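Local coordinates for protein Poly(Beta-D-mannuronate) lyase (Pseudopedobacter saltans, PDB 7O79) that probably degrades alginate by cleaving poly(beta-D-mannuronate) as a family 6 polysaccharide lyase built on a right-handed parallel beta-helix, at residues L78-G83 against V106-S111; T115-V120 against K137-P142; C132-K137 against C159-I164; R172-I177 against E201-E206. One frame throughout, in Å; residues are numbered along the deposited sequence.

Contact 1 of 4, residues L78-G83 against V106-S111; sequences LLFKDG and VDFNPS
Phe108 slides its ring between Phe80 and Gly83. Phe80 CB sits over one face, 4.1 Å from the centroid of the Phe108 ring, and the two rings form a T-shaped pair, the edge of Phe80 toward the face of Phe108 with planes at 88°. On the opposite face Gly83 C lies 3.4 Å above the centre of the Phe108 ring. Having no CB, Gly83 can bring its peptide this close. Phe108 reaches the slot because CG is turned anti to the backbone N (chi1 -155°), carrying the ring back to the neighbouring coil.

Between 78-83 and 106-111 one direct backbone bond forms, Val106 N to Phe80 O (2.9 Å, 165°). Beside it Val106 spreads its branches, CG2 to Leu79 CD1 at 3.7 Å and CG1 to Lys81 NZ at 3.6 Å. At the corner one water links Asp82 N with Val106 O; just past it another links the carbonyls of Gly83 and Asn109. Farther out, Val90 and Trp119 pack on Phe108, and Asn109 binds Gly136 and Asn138 with its amide. Thus aromatic packing closes the inner side, while water replaces direct peptide pairing as the chains turn toward solvent.

Contact 2 of 4, residues T115-V120 against K137-P142; sequences TGYYWV and KNNMQP
On successive coils of the beta-helix, at the turns into strands 118-122 and 144-146, Lys137 crosses the indole of Trp119 to reach Tyr117. Lys137 CB lies 3.5 Å from the centroid of the Trp119 six-membered ring, CE over the same face. The Lys137 side chain stays extended until chi4 (-87°), whose bend delivers Lys137 NZ to a cluster of oxygens: Tyr117 O at 2.8 Å across the contact, then Asn139 OD1 and Gln141 O of its own segment. A long aliphatic chain with a polar end suits this path.

Regular strand pairing is missing in these turns of the parallel beta-helix; one backbone bond remains, Tyr117 N to Met140 O (3.3 Å), and side chains do most of the rest. Asn139 ND2 donates to Thr115 O (2.9 Å), in the carbonyl plane, while hanging over the centre of the Tyr117 ring. Gln141 NE2 lies nearer the rim of one face of Tyr118, 3.3 Å from CE1. The tyrosine hydroxyls bond elsewhere, Tyr117 to Phe108 O and Tyr118 to Arg176.

Contact 3 of 4, residues C132-K137 against C159-I164; sequences CSFKGK and CYFKDI
Strands 133-135 and 160-162 pair in parallel, their directions differing by only 8°. The backbone bonds alternate in direction: Tyr160 N to Cys132 O, Phe134 N to Tyr160 O (2.8 Å) and Lys162 N to Phe134 O (2.9 Å). Beyond them Gly136 N reaches Lys162 O weakly, at 3.4 Å; the positive phi of Gly136 (91°) suits glycine as the chain leaves the strand. At the other end Cys132 N donates to Cys159 SG at 3.5 Å.

Apolar packing lies on the face of Phe134 and Phe161. Residues in register put like side chains one above another, the internal stacking well known from parallel beta-helices, and Phe200 continues the row. The phenyl planes are nearly parallel but slid apart, with Phe134 CD2 3.4 Å from Phe161 CE2. Cys159 CB meets the edge of the Phe134 ring. Beyond the strand end, Ile164 CD1 packs against the backbone at Gly136 N (3.7 Å).

Polar side chains take the other face and the strand end. Ser133 OG rests at the edge of the Tyr160 ring and bonds to Val452 N. Lys135 NZ stops 4.0 Å from Asp163 OD2, beyond a salt bridge; a water bonded to OD2 meets NZ weakly.

Contact 4 of 4, residues R172-I177 against E201-E206; sequences REIFRI and ERAHGE
Arg172 and Glu206 grip each other through two bonds, the tight half of the contact. Glu206 N donates to Arg172 O (3.0 Å) from above the carbonyl plane, and Arg172 N returns a bond to Glu206 OE2 (3.0 Å) on its anti lone pair. With chi1 at 69°, Glu206 CG stands between its own N and carbonyl carbon, folding the carboxylate back. Gly171 N also binds OE2. Gly205, lacking a side chain, brings CA to 3.4 Å from Arg172 O and over a face of the guanidinium that Pro165 O and Asn139 O hold; its positive phi suits glycine. The Glu173 carboxylate lies beside that of Glu206 (OE2 to OE2 3.6 Å), two acidic groups rather than a bond.

The other half is looser. Ile174 CG1 stays 4.1 Å from Ala203 CB, and a water lies 2.7 Å from His204 O, between it and Arg172 O. The inverse gamma turn at Ala203, between strands 194-201 and 209-214, belongs to a corner of the parallel beta-helix.

The four contacts follow one another along the helix axis, each joining neighbouring coils. Contacts 2 and 3 share Lys137, in the loop just after strand 128-135, and Trp119 CH2 packs 3.3 Å from Lys135 O. Contact 1 meets contact 3 where Asp107 N lies 2.8 Å from Lys135 O, probably a hydrogen bond; Asn109 and Tyr117 tie it to contact 2 as well. Contact 4 lies about 10 Å, centre to centre, from contacts 2 and 3; Asp163 N approaches Glu201 O at 3.0 Å, continuing the coil-to-coil pairing, and Arg172 reaches toward contact 2. Contacts 1 and 4 do not touch, their centres being about 17 Å apart.

Contact 1 of 4, residues L78-G83 against V106-S111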
loop_
_atom_site.group_PDB
_atom_site.type_symbol
_atom_site.label_atom_id
_atom_site.label_comp_id
_atom_site.label_asym_id
_atom_site.label_seq_id
_atom_site.Cartn_x
_atom_site.Cartn_y
_atom_site.Cartn_z
ATOM N N LEU A 78 1.491 -10.631 20.542
ATOM C CA LEU A 78 1.665 -11.992 20.042
ATOM C C LEU A 78 2.841 -12.103 19.064
ATOM O O LEU A 78 3.338 -11.117 18.529
ATOM C CB LEU A 78 0.386 -12.493 19.368
ATOM C CG LEU A 78 -0.878 -12.445 20.225
ATOM C CD1 LEU A 78 -2.030 -13.177 19.534
ATOM C CD2 LEU A 78 -0.583 -13.038 21.606
ATOM N N LEU A 79 3.298 -13.336 18.860
ATOM C CA LEU A 79 4.294 -13.656 17.844
ATOM C C LEU A 79 3.813 -14.879 17.076
ATOM O O LEU A 79 3.468 -15.902 17.682
ATOM C CB LEU A 79 5.680 -13.912 18.459
ATOM C CG LEU A 79 6.757 -14.588 17.581
ATOM C CD1 LEU A 79 7.238 -13.711 16.420
ATOM C CD2 LEU A 79 7.952 -15.002 18.428
ATOM N N PHE A 80 3.748 -14.754 15.752
ATOM C CA PHE A 80 3.449 -15.867 14.859
ATOM C C PHE A 80 4.752 -16.295 14.195
ATOM O O PHE A 80 5.371 -15.511 13.464
ATOM C CB PHE A 80 2.411 -15.481 13.807
ATOM C CG PHE A 80 1.036 -15.289 14.364
ATOM C CD1 PHE A 80 0.692 -14.104 14.995
ATOM C CD2 PHE A 80 0.090 -16.290 14.273
ATOM C CE1 PHE A 80 -0.574 -13.913 15.515
ATOM C CE2 PHE A 80 -1.189 -16.105 14.796
ATOM C CZ PHE A 80 -1.513 -14.909 15.415
ATOM N N LYS A 81 5.171 -17.529 14.461
ATOM C CA LYS A 81 6.499 -17.980 14.068
ATOM C C LYS A 81 6.522 -19.498 14.151
ATOM O O LYS A 81 5.748 -20.098 14.903
ATOM C CB LYS A 81 7.572 -17.342 14.966
ATOM C CG LYS A 81 9.032 -17.694 14.651
ATOM C CD LYS A 81 9.950 -16.894 15.565
ATOM C CE LYS A 81 11.415 -17.296 15.457
ATOM N NZ LYS A 81 12.035 -17.000 14.143
ATOM N N ASP A 82 7.378 -20.114 13.337
ATOM C CA ASP A 82 7.464 -21.576 13.263
ATOM C C ASP A 82 6.126 -22.190 12.867
ATOM O O ASP A 82 5.683 -23.191 13.437
ATOM C CB ASP A 82 7.969 -22.169 14.577
ATOM C CG ASP A 82 9.347 -21.656 14.952
ATOM O OD1 ASP A 82 10.028 -21.107 14.058
ATOM O OD2 ASP A 82 9.759 -21.806 16.127
ATOM N N GLY A 83 5.475 -21.590 11.878
ATOM C CA GLY A 83 4.157 -22.045 11.487
ATOM C C GLY A 83 3.860 -21.583 10.083
ATOM O O GLY A 83 4.649 -20.868 9.464
ATOM N N VAL A 106 6.871 -13.665 11.795
ATOM C CA VAL A 106 8.274 -13.875 11.433
ATOM C C VAL A 106 8.382 -15.154 10.612
ATOM O O VAL A 106 8.023 -16.232 11.095
ATOM C CB VAL A 106 9.176 -13.939 12.677
ATOM C CG1 VAL A 106 10.615 -14.303 12.303
ATOM C CG2 VAL A 106 9.135 -12.620 13.443
ATOM N N ASP A 107 8.873 -15.032 9.372
ATOM C CA ASP A 107 9.067 -16.158 8.448
ATOM C C ASP A 107 7.973 -17.221 8.512
ATOM O O ASP A 107 8.255 -18.422 8.446
ATOM C CB ASP A 107 10.426 -16.824 8.678
ATOM C CG ASP A 107 11.565 -15.855 8.588
ATOM O OD1 ASP A 107 11.503 -14.966 7.713
ATOM O OD2 ASP A 107 12.522 -15.966 9.388
ATOM N N PHE A 108 6.719 -16.783 8.608
ATOM C CA PHE A 108 5.567 -17.666 8.802
ATOM C C PHE A 108 5.103 -18.276 7.478
ATOM O O PHE A 108 3.938 -18.174 7.081
ATOM C CB PHE A 108 4.451 -16.878 9.472
ATOM C CG PHE A 108 3.482 -17.719 10.253
ATOM C CD1 PHE A 108 3.817 -18.231 11.496
ATOM C CD2 PHE A 108 2.209 -17.959 9.750
ATOM C CE1 PHE A 108 2.905 -18.988 12.229
ATOM C CE2 PHE A 108 1.282 -18.720 10.465
ATOM C CZ PHE A 108 1.632 -19.238 11.715
ATOM N N ASN A 109 6.038 -18.977 6.819
ATOM C CA ASN A 109 5.946 -19.304 5.406
ATOM C C ASN A 109 5.642 -20.779 5.143
ATOM O O ASN A 109 6.104 -21.665 5.866
ATOM C CB ASN A 109 7.245 -18.920 4.687
ATOM C CG ASN A 109 7.502 -17.426 4.727
ATOM O OD1 ASN A 109 6.578 -16.631 4.528
ATOM N ND2 ASN A 109 8.755 -17.033 4.949
ATOM N N PRO A 110 4.876 -21.065 4.099
ATOM C CA PRO A 110 4.633 -22.449 3.687
ATOM C C PRO A 110 5.820 -22.943 2.867
ATOM O O PRO A 110 6.783 -22.211 2.632
ATOM C CB PRO A 110 3.375 -22.325 2.836
ATOM C CG PRO A 110 3.589 -20.994 2.138
ATOM C CD PRO A 110 4.298 -20.107 3.137
ATOM N N SER A 111 5.740 -24.202 2.417
ATOM C CA SER A 111 6.875 -24.734 1.667
ATOM C C SER A 111 6.826 -24.340 0.192
ATOM O O SER A 111 7.874 -24.093 -0.409
ATOM C CB SER A 111 6.977 -26.256 1.828
ATOM O OG SER A 111 5.797 -26.896 1.401
HETATM O O HOH W 1 8.994 -19.028 11.265
HETATM O O HOH W 2 7.111 -21.756 8.392
#

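Contact 2 of 4, residues T115-V120 against K137-P142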
loop_
_atom_site.group_PDB
_atom_site.type_symbol
_atom_site.label_atom_id
_atom_site.label_comp_id
_atom_site.label_asym_id
_atom_site.label_seq_id
_atom_site.Cartn_x
_atom_site.Cartn_y
_atom_site.Cartn_z
ATOM N N THR A 115 1.498 -21.708 -2.412
ATOM C CA THR A 115 0.522 -21.807 -1.330
ATOM C C THR A 115 0.300 -20.388 -0.808
ATOM O O THR A 115 1.034 -19.892 0.053
ATOM C CB THR A 115 1.023 -22.747 -0.243
ATOM O OG1 THR A 115 1.223 -24.050 -0.806
ATOM C CG2 THR A 115 0.003 -22.854 0.891
ATOM N N GLY A 116 -0.711 -19.717 -1.357
ATOM C CA GLY A 116 -0.945 -18.310 -1.061
ATOM C C GLY A 116 -1.824 -18.061 0.156
ATOM O O GLY A 116 -2.784 -18.789 0.410
ATOM N N TYR A 117 -1.486 -17.000 0.897
ATOM C CA TYR A 117 -2.357 -16.421 1.918
ATOM C C TYR A 117 -1.838 -15.041 2.328
ATOM O O TYR A 117 -0.635 -14.753 2.219
ATOM C CB TYR A 117 -2.479 -17.333 3.149
ATOM C CG TYR A 117 -1.183 -17.864 3.765
ATOM C CD1 TYR A 117 -0.521 -17.147 4.757
ATOM C CD2 TYR A 117 -0.682 -19.117 3.426
ATOM C CE1 TYR A 117 0.639 -17.628 5.348
ATOM C CE2 TYR A 117 0.478 -19.616 4.023
ATOM C CZ TYR A 117 1.132 -18.867 4.990
ATOM O OH TYR A 117 2.284 -19.338 5.606
ATOM N N TYR A 118 -2.757 -14.186 2.777
ATOM C CA TYR A 118 -2.332 -12.896 3.309
ATOM C C TYR A 118 -1.669 -13.082 4.668
ATOM O O TYR A 118 -1.826 -14.108 5.331
ATOM C CB TYR A 118 -3.505 -11.940 3.517
ATOM C CG TYR A 118 -4.351 -11.584 2.331
ATOM C CD1 TYR A 118 -5.456 -12.350 1.994
ATOM C CD2 TYR A 118 -4.079 -10.445 1.573
ATOM C CE1 TYR A 118 -6.256 -12.014 0.916
ATOM C CE2 TYR A 118 -4.878 -10.099 0.490
ATOM C CZ TYR A 118 -5.962 -10.882 0.167
ATOM O OH TYR A 118 -6.768 -10.539 -0.909
ATOM N N TRP A 119 -0.960 -12.050 5.114
ATOM C CA TRP A 119 -0.587 -12.046 6.519
ATOM C C TRP A 119 -1.586 -11.252 7.353
ATOM O O TRP A 119 -1.944 -11.676 8.460
ATOM C CB TRP A 119 0.844 -11.529 6.684
ATOM C CG TRP A 119 1.842 -12.659 6.517
ATOM C CD1 TRP A 119 1.586 -13.900 6.012
ATOM C CD2 TRP A 119 3.232 -12.641 6.847
ATOM N NE1 TRP A 119 2.727 -14.659 6.012
ATOM C CE2 TRP A 119 3.755 -13.906 6.518
ATOM C CE3 TRP A 119 4.085 -11.674 7.385
ATOM C CZ2 TRP A 119 5.093 -14.239 6.720
ATOM C CZ3 TRP A 119 5.424 -12.002 7.576
ATOM C CH2 TRP A 119 5.909 -13.280 7.252
ATOM N N VAL A 120 -2.114 -10.151 6.815
ATOM C CA VAL A 120 -3.151 -9.379 7.489
ATOM C C VAL A 120 -4.195 -9.005 6.448
ATOM O O VAL A 120 -3.861 -8.418 5.412
ATOM C CB VAL A 120 -2.585 -8.102 8.166
ATOM C CG1 VAL A 120 -3.694 -7.333 8.848
ATOM C CG2 VAL A 120 -1.476 -8.445 9.161
ATOM N N LYS A 137 7.959 -12.750 4.625
ATOM C CA LYS A 137 6.905 -13.404 3.855
ATOM C C LYS A 137 7.398 -13.723 2.445
ATOM O O LYS A 137 7.986 -12.870 1.768
ATOM C CB LYS A 137 5.657 -12.531 3.788
ATOM C CG LYS A 137 4.483 -13.240 3.129
ATOM C CD LYS A 137 3.307 -12.300 2.879
ATOM C CE LYS A 137 2.018 -13.078 2.832
ATOM N NZ LYS A 137 1.752 -13.584 1.435
ATOM N N ASN A 138 7.177 -14.965 2.000
ATOM C CA ASN A 138 7.786 -15.395 0.752
ATOM C C ASN A 138 6.816 -16.096 -0.194
ATOM O O ASN A 138 7.253 -16.605 -1.232
ATOM C CB ASN A 138 9.011 -16.278 1.039
ATOM C CG ASN A 138 8.649 -17.672 1.542
ATOM O OD1 ASN A 138 7.480 -18.003 1.733
ATOM N ND2 ASN A 138 9.666 -18.510 1.717
ATOM N N ASN A 139 5.520 -16.099 0.102
ATOM C CA ASN A 139 4.519 -16.771 -0.719
ATOM C C ASN A 139 3.594 -15.759 -1.387
ATOM O O ASN A 139 3.625 -14.556 -1.104
ATOM C CB ASN A 139 3.691 -17.754 0.117
ATOM C CG ASN A 139 2.938 -17.067 1.260
ATOM O OD1 ASN A 139 3.355 -16.018 1.751
ATOM N ND2 ASN A 139 1.817 -17.654 1.666
ATOM N N MET A 140 2.746 -16.283 -2.270
ATOM C CA MET A 140 1.754 -15.496 -2.982
ATOM C C MET A 140 0.793 -14.820 -2.000
ATOM O O MET A 140 0.666 -15.228 -0.845
ATOM C CB MET A 140 0.978 -16.393 -3.953
ATOM C CG MET A 140 1.719 -16.801 -5.248
ATOM S SD MET A 140 2.891 -15.599 -5.954
ATOM C CE MET A 140 1.779 -14.368 -6.604
ATOM N N GLN A 141 0.107 -13.757 -2.490
ATOM C CA GLN A 141 -0.871 -12.902 -1.799
ATOM C C GLN A 141 -0.190 -11.711 -1.139
ATOM O O GLN A 141 0.924 -11.828 -0.615
ATOM C CB GLN A 141 -1.699 -13.692 -0.779
ATOM C CG GLN A 141 -2.616 -14.679 -1.464
ATOM C CD GLN A 141 -3.687 -13.962 -2.260
ATOM O OE1 GLN A 141 -3.627 -13.887 -3.481
ATOM N NE2 GLN A 141 -4.763 -13.586 -1.575
ATOM N N PRO A 142 -0.828 -10.549 -1.167
ATOM C CA PRO A 142 -0.263 -9.379 -0.485
ATOM C C PRO A 142 -0.004 -9.667 0.989
ATOM O O PRO A 142 -0.656 -10.514 1.608
ATOM C CB PRO A 142 -1.340 -8.304 -0.664
ATOM C CG PRO A 142 -2.169 -8.748 -1.829
ATOM C CD PRO A 142 -2.083 -10.263 -1.878
#

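Contact 3 of 4, residues C132-K137 against C159-I164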
loop_
_atom_site.group_PDB
_atom_site.type_symbol
_atom_site.label_atom_id
_atom_site.label_comp_id
_atom_site.label_asym_id
_atom_site.label_seq_id
_atom_site.Cartn_x
_atom_site.Cartn_y
_atom_site.Cartn_z
ATOM N N CYS A 132 3.319 -3.141 14.860
ATOM C CA CYS A 132 3.500 -4.536 14.516
ATOM C C CYS A 132 4.658 -4.673 13.537
ATOM O O CYS A 132 5.001 -3.730 12.817
ATOM C CB CYS A 132 2.210 -5.130 13.946
ATOM S SG CYS A 132 0.852 -5.231 15.156
ATOM N N SER A 133 5.270 -5.858 13.522
ATOM C CA SER A 133 6.442 -6.135 12.695
ATOM C C SER A 133 6.202 -7.369 11.839
ATOM O O SER A 133 5.620 -8.354 12.298
ATOM C CB SER A 133 7.714 -6.361 13.532
ATOM O OG SER A 133 8.105 -5.186 14.205
ATOM N N PHE A 134 6.693 -7.316 10.604
ATOM C CA PHE A 134 6.456 -8.357 9.613
ATOM C C PHE A 134 7.745 -8.619 8.853
ATOM O O PHE A 134 8.302 -7.709 8.230
ATOM C CB PHE A 134 5.320 -7.947 8.667
ATOM C CG PHE A 134 4.068 -7.513 9.387
ATOM C CD1 PHE A 134 3.133 -8.458 9.781
ATOM C CD2 PHE A 134 3.874 -6.192 9.748
ATOM C CE1 PHE A 134 1.994 -8.095 10.452
ATOM C CE2 PHE A 134 2.732 -5.808 10.428
ATOM C CZ PHE A 134 1.782 -6.764 10.786
ATOM N N LYS A 135 8.220 -9.860 8.900
ATOM C CA LYS A 135 9.517 -10.188 8.327
ATOM C C LYS A 135 9.469 -11.508 7.569
ATOM O O LYS A 135 9.056 -12.532 8.123
ATOM C CB LYS A 135 10.587 -10.263 9.419
ATOM C CG LYS A 135 11.959 -10.585 8.836
ATOM C CD LYS A 135 13.043 -10.659 9.894
ATOM C CE LYS A 135 14.407 -10.885 9.250
ATOM N NZ LYS A 135 14.469 -12.223 8.607
ATOM N N GLY A 136 9.896 -11.488 6.308
ATOM C CA GLY A 136 10.224 -12.711 5.606
ATOM C C GLY A 136 9.121 -13.381 4.805
ATOM O O GLY A 136 9.336 -14.502 4.325
ATOM N N LYS A 137 7.959 -12.750 4.625
ATOM C CA LYS A 137 6.905 -13.404 3.855
ATOM C C LYS A 137 7.398 -13.723 2.445
ATOM O O LYS A 137 7.986 -12.870 1.768
ATOM C CB LYS A 137 5.657 -12.531 3.788
ATOM C CG LYS A 137 4.483 -13.240 3.129
ATOM C CD LYS A 137 3.307 -12.300 2.879
ATOM C CE LYS A 137 2.018 -13.078 2.832
ATOM N NZ LYS A 137 1.752 -13.584 1.435
ATOM N N CYS A 159 4.110 0.521 11.735
ATOM C CA CYS A 159 4.518 -0.858 11.570
ATOM C C CYS A 159 5.847 -0.939 10.823
ATOM O O CYS A 159 6.347 0.034 10.252
ATOM C CB CYS A 159 3.427 -1.662 10.853
ATOM S SG CYS A 159 1.955 -1.896 11.887
ATOM N N TYR A 160 6.416 -2.138 10.840
ATOM C CA TYR A 160 7.739 -2.394 10.294
ATOM C C TYR A 160 7.644 -3.590 9.353
ATOM O O TYR A 160 7.254 -4.687 9.779
ATOM C CB TYR A 160 8.723 -2.647 11.441
ATOM C CG TYR A 160 10.181 -2.761 11.061
ATOM C CD1 TYR A 160 10.679 -2.162 9.910
ATOM C CD2 TYR A 160 11.069 -3.463 11.877
ATOM C CE1 TYR A 160 12.024 -2.255 9.582
ATOM C CE2 TYR A 160 12.415 -3.572 11.549
ATOM C CZ TYR A 160 12.884 -2.962 10.411
ATOM O OH TYR A 160 14.213 -3.070 10.096
ATOM N N PHE A 161 8.002 -3.385 8.079
ATOM C CA PHE A 161 7.968 -4.442 7.066
ATOM C C PHE A 161 9.383 -4.638 6.534
ATOM O O PHE A 161 9.923 -3.761 5.852
ATOM C CB PHE A 161 6.988 -4.113 5.936
ATOM C CG PHE A 161 5.611 -3.716 6.417
ATOM C CD1 PHE A 161 5.336 -2.407 6.780
ATOM C CD2 PHE A 161 4.601 -4.668 6.520
ATOM C CE1 PHE A 161 4.076 -2.033 7.228
ATOM C CE2 PHE A 161 3.329 -4.307 6.964
ATOM C CZ PHE A 161 3.070 -2.984 7.333
ATOM N N LYS A 162 9.968 -5.797 6.823
ATOM C CA LYS A 162 11.397 -6.010 6.668
ATOM C C LYS A 162 11.680 -7.309 5.925
ATOM O O LYS A 162 11.095 -8.347 6.244
ATOM C CB LYS A 162 12.082 -6.057 8.029
ATOM C CG LYS A 162 13.570 -6.334 7.950
ATOM C CD LYS A 162 14.183 -6.438 9.331
ATOM C CE LYS A 162 15.662 -6.051 9.317
ATOM N NZ LYS A 162 16.314 -6.366 10.624
ATOM N N ASP A 163 12.620 -7.249 4.977
ATOM C CA ASP A 163 13.160 -8.432 4.296
ATOM C C ASP A 163 12.043 -9.314 3.747
ATOM O O ASP A 163 11.860 -10.469 4.146
ATOM C CB ASP A 163 14.069 -9.256 5.216
ATOM C CG ASP A 163 15.251 -8.472 5.755
ATOM O OD1 ASP A 163 15.770 -7.578 5.057
ATOM O OD2 ASP A 163 15.686 -8.778 6.878
ATOM N N ILE A 164 11.278 -8.740 2.829
ATOM C CA ILE A 164 10.262 -9.518 2.132
ATOM C C ILE A 164 10.965 -9.980 0.859
ATOM O O ILE A 164 11.192 -9.162 -0.049
ATOM C CB ILE A 164 8.999 -8.685 1.852
ATOM C CG1 ILE A 164 8.509 -7.997 3.144
ATOM C CG2 ILE A 164 7.912 -9.565 1.219
ATOM C CD1 ILE A 164 8.204 -8.917 4.314
HETATM O O HOH W 3 17.426 -11.501 7.157
#

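Contact 4 of 4, residues R172-I177 against E201-E206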
loop_
_atom_site.group_PDB
_atom_site.type_symbol
_atom_site.label_atom_id
_atom_site.label_comp_id
_atom_site.label_asym_id
_atom_site.label_seq_id
_atom_site.Cartn_x
_atom_site.Cartn_y
_atom_site.Cartn_z
ATOM N N ARG A 172 2.332 -10.210 -4.918
ATOM C CA ARG A 172 3.142 -10.177 -3.701
ATOM C C ARG A 172 3.435 -8.736 -3.286
ATOM O O ARG A 172 4.563 -8.386 -2.927
ATOM C CB ARG A 172 4.427 -10.987 -3.883
ATOM C CG ARG A 172 4.157 -12.479 -4.124
ATOM C CD ARG A 172 5.454 -13.290 -4.036
ATOM N NE ARG A 172 6.027 -13.135 -2.706
ATOM C CZ ARG A 172 7.270 -12.741 -2.469
ATOM N NH1 ARG A 172 8.080 -12.465 -3.488
ATOM N NH2 ARG A 172 7.694 -12.599 -1.212
ATOM N N GLU A 173 2.421 -7.874 -3.376
ATOM C CA GLU A 173 2.509 -6.517 -2.860
ATOM C C GLU A 173 2.683 -6.544 -1.348
ATOM O O GLU A 173 2.395 -7.544 -0.680
ATOM C CB GLU A 173 1.240 -5.722 -3.207
ATOM C CG GLU A 173 0.910 -5.662 -4.698
ATOM C CD GLU A 173 0.043 -6.812 -5.179
ATOM O OE1 GLU A 173 -0.583 -6.663 -6.250
ATOM O OE2 GLU A 173 -0.013 -7.863 -4.492
ATOM N N ILE A 174 3.156 -5.428 -0.793
ATOM C CA ILE A 174 3.108 -5.326 0.666
ATOM C C ILE A 174 1.708 -4.916 1.119
ATOM O O ILE A 174 1.179 -5.457 2.102
ATOM C CB ILE A 174 4.188 -4.364 1.189
ATOM C CG1 ILE A 174 5.573 -4.767 0.653
ATOM C CG2 ILE A 174 4.203 -4.387 2.721
ATOM C CD1 ILE A 174 5.887 -6.284 0.761
ATOM N N PHE A 175 1.080 -3.985 0.394
ATOM C CA PHE A 175 -0.289 -3.532 0.625
ATOM C C PHE A 175 -1.050 -3.587 -0.694
ATOM O O PHE A 175 -0.562 -3.070 -1.703
ATOM C CB PHE A 175 -0.325 -2.082 1.143
ATOM C CG PHE A 175 0.075 -1.907 2.593
ATOM C CD1 PHE A 175 1.410 -1.776 2.954
ATOM C CD2 PHE A 175 -0.899 -1.789 3.581
ATOM C CE1 PHE A 175 1.778 -1.579 4.300
ATOM C CE2 PHE A 175 -0.548 -1.575 4.930
ATOM C CZ PHE A 175 0.793 -1.465 5.280
ATOM N N ARG A 176 -2.245 -4.182 -0.693
ATOM C CA ARG A 176 -3.164 -4.087 -1.825
ATOM C C ARG A 176 -4.532 -3.651 -1.299
ATOM O O ARG A 176 -5.154 -4.374 -0.518
ATOM C CB ARG A 176 -3.251 -5.416 -2.594
ATOM C CG ARG A 176 -4.210 -5.363 -3.791
ATOM C CD ARG A 176 -4.279 -6.682 -4.604
ATOM N NE ARG A 176 -4.892 -7.774 -3.853
ATOM C CZ ARG A 176 -4.689 -9.064 -4.105
ATOM N NH1 ARG A 176 -3.914 -9.435 -5.121
ATOM N NH2 ARG A 176 -5.291 -9.983 -3.363
ATOM N N ILE A 177 -4.990 -2.464 -1.714
ATOM C CA ILE A 177 -6.181 -1.826 -1.145
ATOM C C ILE A 177 -7.309 -1.849 -2.169
ATOM O O ILE A 177 -7.415 -0.964 -3.027
ATOM C CB ILE A 177 -5.914 -0.391 -0.671
ATOM C CG1 ILE A 177 -4.583 -0.305 0.086
ATOM C CG2 ILE A 177 -7.120 0.128 0.141
ATOM C CD1 ILE A 177 -4.555 -1.183 1.333
ATOM N N GLU A 201 11.830 -1.827 4.802
ATOM C CA GLU A 201 13.226 -2.050 4.522
ATOM C C GLU A 201 13.411 -3.343 3.764
ATOM O O GLU A 201 13.192 -4.380 4.301
ATOM C CB GLU A 201 14.008 -2.074 5.801
ATOM C CG GLU A 201 15.501 -2.151 5.620
ATOM C CD GLU A 201 16.204 -1.139 6.461
ATOM O OE1 GLU A 201 15.571 -0.592 7.373
ATOM O OE2 GLU A 201 17.395 -0.886 6.212
ATOM N N ARG A 202 13.920 -3.252 2.560
ATOM C CA ARG A 202 14.054 -4.397 1.680
ATOM C C ARG A 202 12.765 -5.228 1.628
ATOM O O ARG A 202 12.801 -6.417 1.626
ATOM C CB ARG A 202 15.290 -5.222 2.022
ATOM C CG ARG A 202 16.549 -4.513 1.599
ATOM C CD ARG A 202 17.752 -4.815 2.455
ATOM N NE ARG A 202 18.970 -4.353 1.799
ATOM C CZ ARG A 202 19.628 -3.221 2.031
ATOM N NH1 ARG A 202 19.251 -2.357 2.937
ATOM N NH2 ARG A 202 20.703 -2.968 1.340
ATOM N N ALA A 203 11.636 -4.547 1.565
ATOM C CA ALA A 203 10.308 -5.170 1.540
ATOM C C ALA A 203 9.885 -5.475 0.107
ATOM O O ALA A 203 8.796 -5.105 -0.347
ATOM C CB ALA A 203 9.289 -4.281 2.243
ATOM N N HIS A 204 10.773 -6.169 -0.612
ATOM C CA HIS A 204 10.645 -6.304 -2.063
ATOM C C HIS A 204 9.321 -6.931 -2.462
ATOM O O HIS A 204 8.561 -6.349 -3.238
ATOM C CB HIS A 204 11.801 -7.134 -2.634
ATOM C CG HIS A 204 13.160 -6.641 -2.246
ATOM N ND1 HIS A 204 13.477 -5.301 -2.204
ATOM C CD2 HIS A 204 14.294 -7.305 -1.914
ATOM C CE1 HIS A 204 14.742 -5.158 -1.845
ATOM N NE2 HIS A 204 15.258 -6.358 -1.655
ATOM N N GLY A 205 9.056 -8.149 -1.983
ATOM C CA GLY A 205 7.913 -8.890 -2.491
ATOM C C GLY A 205 8.034 -9.067 -3.993
ATOM O O GLY A 205 9.067 -9.505 -4.509
ATOM N N GLU A 206 6.984 -8.674 -4.715
ATOM C CA GLU A 206 6.952 -8.775 -6.171
ATOM C C GLU A 206 7.902 -7.815 -6.875
ATOM O O GLU A 206 8.137 -7.991 -8.077
ATOM C CB GLU A 206 5.527 -8.534 -6.683
ATOM C CG GLU A 206 5.050 -7.092 -6.501
ATOM C CD GLU A 206 3.618 -6.893 -6.944
ATOM O OE1 GLU A 206 3.306 -5.818 -7.510
ATOM O OE2 GLU A 206 2.801 -7.810 -6.731
HETATM O O HOH W 4 5.968 -5.823 -2.957
#